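Local coordinates for protein suppressor of fused homolog (Drosophila melanogaster, PDB 6LPH) that probably binds and sequesters a transcription factor of Hedgehog signalling and, through its N-terminal part, binds a peptide of Fused, at residues P30-P35 against S56-P61. Sequence-based numbering, arbitrary orientation.
Sequences PNQPNP and SMYNYP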
loop_
_atom_site.group_PDB
_atom_site.type_symbol
_atom_site.label_atom_id
_atom_site.label_comp_id
_atom_site.label_asym_id
_atom_site.label_seq_id
_atom_site.Cartn_x
_atom_site.Cartn_y
_atom_site.Cartn_z
ATOM N N PRO A 30 -11.858 -9.738 11.017
ATOM C CA PRO A 30 -12.897 -9.682 12.061
ATOM C C PRO A 30 -12.316 -9.440 13.461
ATOM O O PRO A 30 -12.975 -8.833 14.312
ATOM C CB PRO A 30 -13.553 -11.067 11.989
ATOM C CG PRO A 30 -12.552 -11.950 11.304
ATOM C CD PRO A 30 -11.799 -11.059 10.361
ATOM N N ASN A 31 -11.076 -9.854 13.684
ATOM C CA ASN A 31 -10.449 -9.653 15.010
ATOM C C ASN A 31 -9.642 -8.374 15.182
ATOM O O ASN A 31 -8.976 -8.186 16.205
ATOM C CB ASN A 31 -9.648 -10.885 15.401
ATOM C CG ASN A 31 -10.484 -12.129 15.327
ATOM O OD1 ASN A 31 -11.561 -12.178 15.911
ATOM N ND2 ASN A 31 -10.036 -13.110 14.566
ATOM N N GLN A 32 -9.715 -7.496 14.182
ATOM C CA GLN A 32 -9.190 -6.138 14.280
ATOM C C GLN A 32 -10.264 -5.124 13.890
ATOM O O GLN A 32 -10.158 -4.473 12.838
ATOM C CB GLN A 32 -7.914 -5.976 13.419
ATOM C CG GLN A 32 -6.720 -6.704 14.004
ATOM C CD GLN A 32 -5.476 -6.651 13.132
ATOM O OE1 GLN A 32 -4.828 -5.626 13.055
ATOM N NE2 GLN A 32 -5.138 -7.770 12.478
ATOM N N PRO A 33 -11.307 -4.985 14.733
ATOM C CA PRO A 33 -12.421 -4.099 14.377
ATOM C C PRO A 33 -12.065 -2.601 14.432
ATOM O O PRO A 33 -12.805 -1.787 13.878
ATOM C CB PRO A 33 -13.495 -4.451 15.430
ATOM C CG PRO A 33 -12.706 -4.931 16.631
ATOM C CD PRO A 33 -11.514 -5.641 16.048
ATOM N N ASN A 34 -10.955 -2.239 15.077
ATOM C CA ASN A 34 -10.655 -0.822 15.289
ATOM C C ASN A 34 -9.161 -0.541 15.066
ATOM O O ASN A 34 -8.434 -0.221 16.008
ATOM C CB ASN A 34 -11.157 -0.375 16.678
ATOM C CG ASN A 34 -11.074 1.138 16.893
ATOM O OD1 ASN A 34 -11.131 1.939 15.952
ATOM N ND2 ASN A 34 -10.931 1.533 18.150
ATOM N N PRO A 35 -8.709 -0.666 13.799
ATOM C CA PRO A 35 -7.299 -0.485 13.487
ATOM C C PRO A 35 -6.910 0.981 13.642
ATOM O O PRO A 35 -7.789 1.874 13.603
ATOM C CB PRO A 35 -7.216 -0.877 12.003
ATOM C CG PRO A 35 -8.594 -0.564 11.455
ATOM C CD PRO A 35 -9.516 -0.930 12.583
ATOM N N SER A 56 -5.695 2.839 6.594
ATOM C CA SER A 56 -5.778 1.867 7.681
ATOM C C SER A 56 -4.510 1.028 7.743
ATOM O O SER A 56 -3.910 0.722 6.721
ATOM C CB SER A 56 -6.955 0.914 7.475
ATOM O OG SER A 56 -8.168 1.572 7.772
ATOM N N MET A 57 -4.151 0.595 8.944
ATOM C CA MET A 57 -2.949 -0.248 9.124
ATOM C C MET A 57 -3.346 -1.476 9.916
ATOM O O MET A 57 -3.935 -1.342 10.997
ATOM C CB MET A 57 -1.879 0.551 9.879
ATOM C CG MET A 57 -1.605 1.919 9.243
ATOM S SD MET A 57 -0.126 2.697 9.973
ATOM C CE MET A 57 -0.829 3.271 11.514
ATOM N N TYR A 58 -3.070 -2.669 9.380
ATOM C CA TYR A 58 -3.408 -3.899 10.082
ATOM C C TYR A 58 -2.159 -4.740 10.302
ATOM O O TYR A 58 -1.215 -4.657 9.531
ATOM C CB TYR A 58 -4.402 -4.733 9.249
ATOM C CG TYR A 58 -5.800 -4.178 9.181
ATOM C CD1 TYR A 58 -6.196 -3.324 8.125
ATOM C CD2 TYR A 58 -6.737 -4.499 10.166
ATOM C CE1 TYR A 58 -7.485 -2.807 8.064
ATOM C CE2 TYR A 58 -8.047 -4.017 10.094
ATOM C CZ TYR A 58 -8.417 -3.180 9.053
ATOM O OH TYR A 58 -9.705 -2.689 9.017
ATOM N N ASN A 59 -2.183 -5.554 11.354
ATOM C CA ASN A 59 -1.195 -6.608 11.529
ATOM C C ASN A 59 -1.703 -7.866 10.888
ATOM O O ASN A 59 -2.857 -8.254 11.120
ATOM C CB ASN A 59 -0.960 -6.913 13.018
ATOM C CG ASN A 59 0.118 -7.971 13.223
ATOM O OD1 ASN A 59 1.271 -7.732 12.917
ATOM N ND2 ASN A 59 -0.258 -9.139 13.718
ATOM N N TYR A 60 -0.860 -8.515 10.092
ATOM C CA TYR A 60 -1.198 -9.842 9.578
ATOM C C TYR A 60 -0.198 -10.867 10.135
ATOM O O TYR A 60 0.985 -10.799 9.804
ATOM C CB TYR A 60 -1.232 -9.891 8.032
ATOM C CG TYR A 60 -1.821 -11.210 7.580
ATOM C CD1 TYR A 60 -1.001 -12.261 7.156
ATOM C CD2 TYR A 60 -3.225 -11.429 7.639
ATOM C CE1 TYR A 60 -1.566 -13.512 6.792
ATOM C CE2 TYR A 60 -3.780 -12.660 7.290
ATOM C CZ TYR A 60 -2.953 -13.695 6.871
ATOM O OH TYR A 60 -3.512 -14.918 6.518
ATOM N N PRO A 61 -0.666 -11.823 10.978
ATOM C CA PRO A 61 0.256 -12.767 11.609
ATOM C C PRO A 61 1.017 -13.673 10.638
ATOM O O PRO A 61 2.101 -14.169 10.984
ATOM C CB PRO A 61 -0.678 -13.618 12.522
ATOM C CG PRO A 61 -1.855 -12.734 12.794
ATOM C CD PRO A 61 -2.051 -11.999 11.475
HETATM O O HOH W 1 -11.405 -3.982 10.531
#
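Gln32 and Asn59 show how a side-chain amide can stand in for a neighbouring strand. The carboxamide of Gln32 pairs with both backbone polar atoms of Asn59: the main-chain N of Asn59 donates to OE1 of Gln32 over 3.1 Å, meeting a lone pair in the carbonyl plane, and NE2 of Gln32 returns a shorter bond of 2.7 Å to the Asn59 O. Both are nearly straight, at 160° and 163°, and the second lies almost in the amide plane, fixing the flip of the group. With chi2 at 176°, the extended chain carries the amide past the Tyr58 ring, which runs the opposite way with its plane steeply turned from that of the amide; CB of Gln32 rests 3.8 Å from CD2 of Tyr58. At the ring edge, in plane, sits the carbonyl O of Gln32, 3.5 Å from CE2 of Tyr58. One water joins this O, to which it donates, to the Tyr58 hydroxyl. Pro35 lies over one ring face, a CH-pi contact with its CB 4.0 Å from the ring centroid of Tyr58, while its CG reaches CZ of that ring at 3.6 Å.

Further out, Tyr29 stacks on the Tyr58 ring, and the Asn59 side chain turns aside to Lys110. Strand 36-40, at the sheet edge, begins just beyond Pro35, with Leu36 hydrogen-bonded, backbone to backbone, to Met57; Asn34 and Pro35 also meet the bound peptide through hydrogen bonds. Shortening Gln32 to an alanine is likely to leave the N and O of Asn59 without these mates, so that loop and strand lose this pairing. The chemistry thus implies that a loop without regular structure is held to strand 54-60 by amide pairing and proline-aromatic packing, and one of the packing residues, Pro35, itself meets the peptide.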